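Local atomic coordinates of multicopper oxidase (PDB entry 6VOW), a protein that probably oxidises phenolic, lignin-related substrates as a laccase-type multicopper oxidase, passing the electrons through its copper sites to molecular oxygen. Residues 387-392 against 439-444; 93-98 against 121-126. All blocks are in the same frame, centred on the assembly; numbering follows the deposited sequence.

Contact 1. Residues 387-392 against 439-444. With CU (copper (II) ion), chain D; CU (copper (II) ion), chain C; C2O (Cu-O-Cu linkage), chain B.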
loop_
_atom_site.group_PDB
_atom_site.type_symbol
_atom_site.label_atom_id
_atom_site.label_comp_id
_atom_site.label_asym_id
_atom_site.label_seq_id
_atom_site.Cartn_x
_atom_site.Cartn_y
_atom_site.Cartn_z
ATOM N N GLN A 387 4.417 -7.365 -14.692
ATOM C CA GLN A 387 4.868 -6.292 -13.759
ATOM C C GLN A 387 4.809 -6.750 -12.330
ATOM O O GLN A 387 3.963 -7.582 -11.982
ATOM C CB GLN A 387 4.153 -4.965 -13.946
ATOM C CG GLN A 387 2.681 -4.866 -13.598
ATOM C CD GLN A 387 2.094 -3.617 -14.237
ATOM O OE1 GLN A 387 2.619 -2.485 -14.090
ATOM N NE2 GLN A 387 1.042 -3.825 -15.033
ATOM N N HIS A 388 5.726 -6.259 -11.485
ATOM C CA HIS A 388 5.672 -6.655 -10.087
ATOM C C HIS A 388 5.767 -5.394 -9.213
ATOM O O HIS A 388 6.716 -4.640 -9.370
ATOM C CB HIS A 388 6.875 -7.524 -9.826
ATOM C CG HIS A 388 6.886 -8.792 -10.610
ATOM N ND1 HIS A 388 5.849 -9.696 -10.572
ATOM C CD2 HIS A 388 7.808 -9.302 -11.457
ATOM C CE1 HIS A 388 6.127 -10.712 -11.372
ATOM N NE2 HIS A 388 7.326 -10.506 -11.905
ATOM N N PRO A 389 4.806 -5.144 -8.307
ATOM C CA PRO A 389 4.983 -4.024 -7.316
ATOM C C PRO A 389 5.844 -4.519 -6.163
ATOM O O PRO A 389 5.396 -5.288 -5.263
ATOM C CB PRO A 389 3.551 -3.731 -6.869
ATOM C CG PRO A 389 2.914 -5.097 -6.962
ATOM C CD PRO A 389 3.442 -5.641 -8.267
ATOM N N ILE A 390 7.107 -4.141 -6.256
ATOM C CA ILE A 390 8.077 -4.735 -5.420
ATOM C C ILE A 390 8.189 -3.895 -4.206
ATOM O O ILE A 390 8.526 -2.692 -4.292
ATOM C CB ILE A 390 9.423 -4.786 -6.053
ATOM C CG1 ILE A 390 9.382 -5.683 -7.344
ATOM C CG2 ILE A 390 10.450 -5.282 -5.008
ATOM C CD1 ILE A 390 9.341 -7.154 -7.141
ATOM N N HIS A 391 8.039 -4.556 -3.084
ATOM C CA HIS A 391 7.961 -3.863 -1.805
ATOM C C HIS A 391 9.025 -4.325 -0.792
ATOM O O HIS A 391 9.380 -5.495 -0.730
ATOM C CB HIS A 391 6.561 -4.121 -1.344
ATOM C CG HIS A 391 6.306 -3.693 0.035
ATOM N ND1 HIS A 391 6.228 -2.366 0.394
ATOM C CD2 HIS A 391 6.052 -4.406 1.153
ATOM C CE1 HIS A 391 5.976 -2.277 1.689
ATOM N NE2 HIS A 391 5.857 -3.493 2.164
ATOM N N LEU A 392 9.570 -3.412 -0.015
ATOM C CA LEU A 392 10.536 -3.753 1.046
ATOM C C LEU A 392 9.949 -3.310 2.377
ATOM O O LEU A 392 9.558 -2.180 2.513
ATOM C CB LEU A 392 11.786 -2.980 0.806
ATOM C CG LEU A 392 12.919 -3.218 1.748
ATOM C CD1 LEU A 392 13.239 -4.729 1.856
ATOM C CD2 LEU A 392 14.056 -2.419 1.210
ATOM N N CYS A 439 7.026 -9.104 -4.023
ATOM C CA CYS A 439 6.083 -8.529 -4.936
ATOM C C CYS A 439 4.813 -8.429 -4.124
ATOM O O CYS A 439 4.473 -9.353 -3.339
ATOM C CB CYS A 439 5.836 -9.395 -6.162
ATOM S SG CYS A 439 4.375 -8.803 -7.055
ATOM N N HIS A 440 4.113 -7.314 -4.280
ATOM C CA HIS A 440 2.863 -7.094 -3.503
ATOM C C HIS A 440 1.543 -7.532 -4.228
ATOM O O HIS A 440 0.394 -7.175 -3.824
ATOM C CB HIS A 440 2.850 -5.664 -2.981
ATOM C CG HIS A 440 2.250 -5.565 -1.600
ATOM N ND1 HIS A 440 0.903 -5.762 -1.378
ATOM C CD2 HIS A 440 2.821 -5.400 -0.376
ATOM C CE1 HIS A 440 0.672 -5.702 -0.076
ATOM N NE2 HIS A 440 1.815 -5.457 0.550
ATOM N N VAL A 441 1.721 -8.323 -5.300
ATOM C CA VAL A 441 0.619 -9.030 -5.955
ATOM C C VAL A 441 0.668 -10.251 -5.105
ATOM O O VAL A 441 1.717 -10.969 -5.066
ATOM C CB VAL A 441 0.888 -9.338 -7.441
ATOM C CG1 VAL A 441 -0.120 -10.330 -7.976
ATOM C CG2 VAL A 441 0.766 -8.053 -8.286
ATOM N N ILE A 442 -0.406 -10.422 -4.331
ATOM C CA ILE A 442 -0.364 -11.345 -3.189
ATOM C C ILE A 442 -0.144 -12.789 -3.627
ATOM O O ILE A 442 0.584 -13.528 -2.994
ATOM C CB ILE A 442 -1.626 -11.249 -2.291
ATOM C CG1 ILE A 442 -1.905 -9.800 -1.812
ATOM C CG2 ILE A 442 -1.500 -12.228 -1.126
ATOM C CD1 ILE A 442 -0.772 -9.183 -0.966
ATOM N N ASP A 443 -0.756 -13.167 -4.720
ATOM C CA ASP A 443 -0.403 -14.397 -5.488
ATOM C C ASP A 443 1.031 -14.643 -5.816
ATOM O O ASP A 443 1.499 -15.742 -5.666
ATOM C CB ASP A 443 -1.089 -14.321 -6.841
ATOM C CG ASP A 443 -2.360 -14.984 -6.837
ATOM O OD1 ASP A 443 -2.900 -15.240 -5.751
ATOM O OD2 ASP A 443 -2.816 -15.295 -7.934
ATOM N N HIS A 444 1.730 -13.656 -6.317
ATOM C CA HIS A 444 3.132 -13.860 -6.624
ATOM C C HIS A 444 3.936 -14.010 -5.387
ATOM O O HIS A 444 4.890 -14.771 -5.426
ATOM C CB HIS A 444 3.721 -12.706 -7.383
ATOM C CG HIS A 444 3.173 -12.572 -8.743
ATOM N ND1 HIS A 444 3.531 -11.539 -9.558
ATOM C CD2 HIS A 444 2.263 -13.310 -9.429
ATOM C CE1 HIS A 444 2.908 -11.660 -10.716
ATOM N NE2 HIS A 444 2.120 -12.717 -10.658
HETATM CU CU CU D . 4.614 -9.872 -8.982
HETATM CU CU CU C . 5.178 -3.909 3.969
HETATM CU CU2 C2O B . 1.753 -4.432 2.335
HETATM CU CU3 C2O B . 4.958 -7.629 3.140
HETATM O O1 C2O B . 3.431 -5.994 2.601
#

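Contact 2. Residues 93-98 against 121-126. With CU (copper (II) ion), chain C; C2O (Cu-O-Cu linkage), chain B.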
loop_
_atom_site.group_PDB
_atom_site.type_symbol
_atom_site.label_atom_id
_atom_site.label_comp_id
_atom_site.label_asym_id
_atom_site.label_seq_id
_atom_site.Cartn_x
_atom_site.Cartn_y
_atom_site.Cartn_z
ATOM N N ILE A 93 -0.955 -8.098 11.913
ATOM C CA ILE A 93 -1.187 -6.807 11.220
ATOM C C ILE A 93 0.151 -6.301 10.904
ATOM O O ILE A 93 0.985 -6.138 11.791
ATOM C CB ILE A 93 -1.961 -5.734 12.029
ATOM C CG1 ILE A 93 -3.382 -6.232 12.220
ATOM C CG2 ILE A 93 -2.082 -4.429 11.206
ATOM C CD1 ILE A 93 -4.246 -5.357 13.141
ATOM N N HIS A 94 0.399 -6.194 9.609
ATOM C CA HIS A 94 1.604 -5.554 9.135
ATOM C C HIS A 94 1.280 -4.137 8.705
ATOM O O HIS A 94 0.242 -3.916 8.122
ATOM C CB HIS A 94 2.187 -6.348 7.969
ATOM C CG HIS A 94 3.215 -5.587 7.192
ATOM N ND1 HIS A 94 4.486 -5.320 7.662
ATOM C CD2 HIS A 94 3.160 -5.072 5.947
ATOM C CE1 HIS A 94 5.140 -4.592 6.765
ATOM N NE2 HIS A 94 4.364 -4.466 5.711
ATOM N N TRP A 95 2.157 -3.191 9.017
ATOM C CA TRP A 95 1.830 -1.746 8.924
ATOM C C TRP A 95 2.680 -1.263 7.780
ATOM O O TRP A 95 3.924 -0.942 7.924
ATOM C CB TRP A 95 2.095 -1.007 10.215
ATOM C CG TRP A 95 1.387 -1.612 11.328
ATOM C CD1 TRP A 95 1.841 -2.585 12.143
ATOM C CD2 TRP A 95 0.062 -1.298 11.774
ATOM N NE1 TRP A 95 0.881 -2.925 13.055
ATOM C CE2 TRP A 95 -0.220 -2.146 12.875
ATOM C CE3 TRP A 95 -0.925 -0.402 11.345
ATOM C CZ2 TRP A 95 -1.459 -2.123 13.555
ATOM C CZ3 TRP A 95 -2.164 -0.350 12.053
ATOM C CH2 TRP A 95 -2.423 -1.222 13.121
ATOM N N HIS A 96 2.013 -1.349 6.613
ATOM C CA HIS A 96 2.667 -1.214 5.282
ATOM C C HIS A 96 3.184 0.184 5.144
ATOM O O HIS A 96 2.405 1.129 5.051
ATOM C CB HIS A 96 1.687 -1.549 4.108
ATOM C CG HIS A 96 2.342 -1.460 2.744
ATOM N ND1 HIS A 96 2.454 -2.525 1.879
ATOM C CD2 HIS A 96 2.956 -0.425 2.123
ATOM C CE1 HIS A 96 3.052 -2.143 0.771
ATOM N NE2 HIS A 96 3.392 -0.875 0.912
ATOM N N GLY A 97 4.501 0.309 5.127
ATOM C CA GLY A 97 5.202 1.530 4.827
ATOM C C GLY A 97 5.850 2.189 6.073
ATOM O O GLY A 97 6.710 3.076 5.961
ATOM N N ILE A 98 5.421 1.767 7.247
ATOM C CA ILE A 98 5.909 2.354 8.474
ATOM C C ILE A 98 7.259 1.786 8.773
ATOM O O ILE A 98 7.425 0.604 8.825
ATOM C CB ILE A 98 4.985 2.082 9.695
ATOM C CG1 ILE A 98 3.544 2.606 9.441
ATOM C CG2 ILE A 98 5.603 2.717 10.967
ATOM C CD1 ILE A 98 3.535 4.020 9.088
ATOM N N PHE A 121 -2.834 -8.478 20.338
ATOM C CA PHE A 121 -1.417 -8.110 20.236
ATOM C C PHE A 121 -1.473 -6.583 20.229
ATOM O O PHE A 121 -2.415 -5.953 19.668
ATOM C CB PHE A 121 -0.726 -8.656 18.962
ATOM C CG PHE A 121 0.761 -8.471 18.944
ATOM C CD1 PHE A 121 1.334 -7.322 18.382
ATOM C CD2 PHE A 121 1.634 -9.464 19.493
ATOM C CE1 PHE A 121 2.725 -7.175 18.318
ATOM C CE2 PHE A 121 3.039 -9.303 19.441
ATOM C CZ PHE A 121 3.582 -8.161 18.847
ATOM N N ASP A 122 -0.532 -6.005 20.952
ATOM C CA ASP A 122 -0.483 -4.562 21.095
ATOM C C ASP A 122 0.612 -4.074 20.195
ATOM O O ASP A 122 1.803 -4.263 20.511
ATOM C CB ASP A 122 -0.184 -4.226 22.515
ATOM C CG ASP A 122 -1.405 -4.192 23.396
ATOM O OD1 ASP A 122 -2.495 -3.820 22.954
ATOM O OD2 ASP A 122 -1.262 -4.475 24.589
ATOM N N TYR A 123 0.206 -3.436 19.081
ATOM C CA TYR A 123 1.185 -2.812 18.173
ATOM C C TYR A 123 1.348 -1.408 18.672
ATOM O O TYR A 123 0.403 -0.669 18.655
ATOM C CB TYR A 123 0.778 -2.822 16.676
ATOM C CG TYR A 123 0.628 -4.242 16.117
ATOM C CD1 TYR A 123 1.690 -4.907 15.574
ATOM C CD2 TYR A 123 -0.599 -4.877 16.117
ATOM C CE1 TYR A 123 1.568 -6.193 15.075
ATOM C CE2 TYR A 123 -0.752 -6.160 15.618
ATOM C CZ TYR A 123 0.333 -6.813 15.111
ATOM O OH TYR A 123 0.150 -8.067 14.678
ATOM N N VAL A 124 2.542 -1.061 19.135
ATOM C CA VAL A 124 2.925 0.302 19.525
ATOM C C VAL A 124 4.150 0.734 18.770
ATOM O O VAL A 124 5.211 0.064 18.863
ATOM C CB VAL A 124 3.403 0.457 21.023
ATOM C CG1 VAL A 124 2.907 1.774 21.583
ATOM C CG2 VAL A 124 3.012 -0.692 21.903
ATOM N N PHE A 125 4.071 1.858 18.072
ATOM C CA PHE A 125 5.298 2.357 17.416
ATOM C C PHE A 125 5.065 3.821 17.126
ATOM O O PHE A 125 3.910 4.314 17.159
ATOM C CB PHE A 125 5.580 1.595 16.127
ATOM C CG PHE A 125 4.361 1.484 15.236
ATOM C CD1 PHE A 125 3.442 0.442 15.390
ATOM C CD2 PHE A 125 4.076 2.451 14.235
ATOM C CE1 PHE A 125 2.321 0.351 14.554
ATOM C CE2 PHE A 125 2.955 2.312 13.402
ATOM C CZ PHE A 125 2.105 1.256 13.568
ATOM N N LYS A 126 6.156 4.535 16.978
ATOM C CA LYS A 126 6.085 5.935 16.607
ATOM C C LYS A 126 5.994 5.937 15.081
ATOM O O LYS A 126 6.660 5.144 14.391
ATOM C CB LYS A 126 7.352 6.718 17.075
ATOM C CG LYS A 126 7.649 6.747 18.563
ATOM C CD LYS A 126 8.933 7.546 18.874
ATOM C CE LYS A 126 8.699 9.048 18.847
ATOM N NZ LYS A 126 7.671 9.457 19.852
HETATM CU CU CU C . 5.178 -3.909 3.969
HETATM CU CU2 C2O B . 1.753 -4.432 2.335
HETATM CU CU3 C2O B . 4.958 -7.629 3.140
HETATM O O1 C2O B . 3.431 -5.994 2.601
#

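Contact 1. Residues 387-392 against 439-444
H388, C439 and H444 meet on one copper ion, the mononuclear type 1 site of this cupredoxin domain. H388 ND1 binds the metal at 2.0 Å, C439 SG at 2.2 Å and H444 ND1 at 2.1 Å. The two imidazoles come together rim to rim with their planes at 72°, neither lying over the other, and the copper between them holds ND1 of H388 and ND1 of H444 only 3.1 Å apart without a hydrogen bond. SG, swung anti to its own backbone N (chi1 167°), also accepts a hydrogen bond from the backbone N of V441, at 3.2 Å and nearly straight (163°); the cysteine sulfur is thus held by both the metal and a backbone N-H.

The backbones join where strand 388-392 pairs antiparallel with the end of strand 433-439. I390 and C439 form a non-hydrogen-bonded pair, and next to it H440 N donates to P389 O over a short 2.6 Å. The same carbonyl takes a CA-H...O contact from C439.

Apolar contacts flank the sulfur: CD of the P389 ring lies 3.6 Å from V441 CG2, and V441 CG1 sits over the centre of one face of the H444 ring.

Further along, H391 and H440 point the same way, the edge of H440 toward the face of H391. H391 NE2 binds a second copper, while T414 holds its ND1; H440 NE2 binds CU2 of the Cu-O-Cu linkage, together with H96 and H136.

C439 thus binds the type 1 copper while its chain neighbour H440 binds the trinuclear cluster, consistent with the His-Cys-His route for electron transfer in multicopper oxidases.

Contact 2. Residues 93-98 against 121-126
W95 and Y123 meet edge to face within the aromatic core of a cupredoxin beta-sandwich, where strand 94-96 of one sheet faces the edge strand 120-126 of the other. The indole presents its NE1 edge to one face of the Y123 ring, with NE1 3.3 Å from Y123 CG and the planes at 67°. F125 approaches the indole differently: its edge is turned to a W95 face, CZ lying 3.7 Å from W95 CG, while CG2 of I93 covers the opposite face. The tryptophan is therefore held on both faces and along one edge. With CG of F125 set between its backbone N and carbonyl carbon (chi1 48°), the ring lies between W95 and I98, CD2 being 3.6 Å from I98 CG2. I98 is carried there by a type II turn that starts at W95.

H94 and H96, which flank W95, bear their imidazoles on the other side of the strand: H94 NE2 binds a copper ion and H96 ND1 binds CU2 of the Cu-O-Cu linkage. At the far end of the Y123 ring, OH accepts a hydrogen bond from I93 N at 3.0 Å, and the same hydroxyl is hydrogen-bonded to Q112.

In the fold
Contact 2 (93-98 with 121-126) closes in the N-terminal cupredoxin domain long before contact 1 (387-392 with 439-444) opens in the C-terminal one, and their centres lie about 20 Å apart. Contact 1 lies where strand 388-392 meets the end of the neighbouring strand 433-439 and the loop leading into helix 442-446, whereas contact 2 spans the two sheets of its sandwich. They share no strand, yet their histidines converge at the interface between the domains: H94 and H391 bind the same copper, H96 and H440 the same copper of the Cu-O-Cu linkage, and the rings of H96 and H391 stack. The trinuclear cluster is thus assembled from the first and last cupredoxin domains, while the type 1 copper belongs to the C-terminal one.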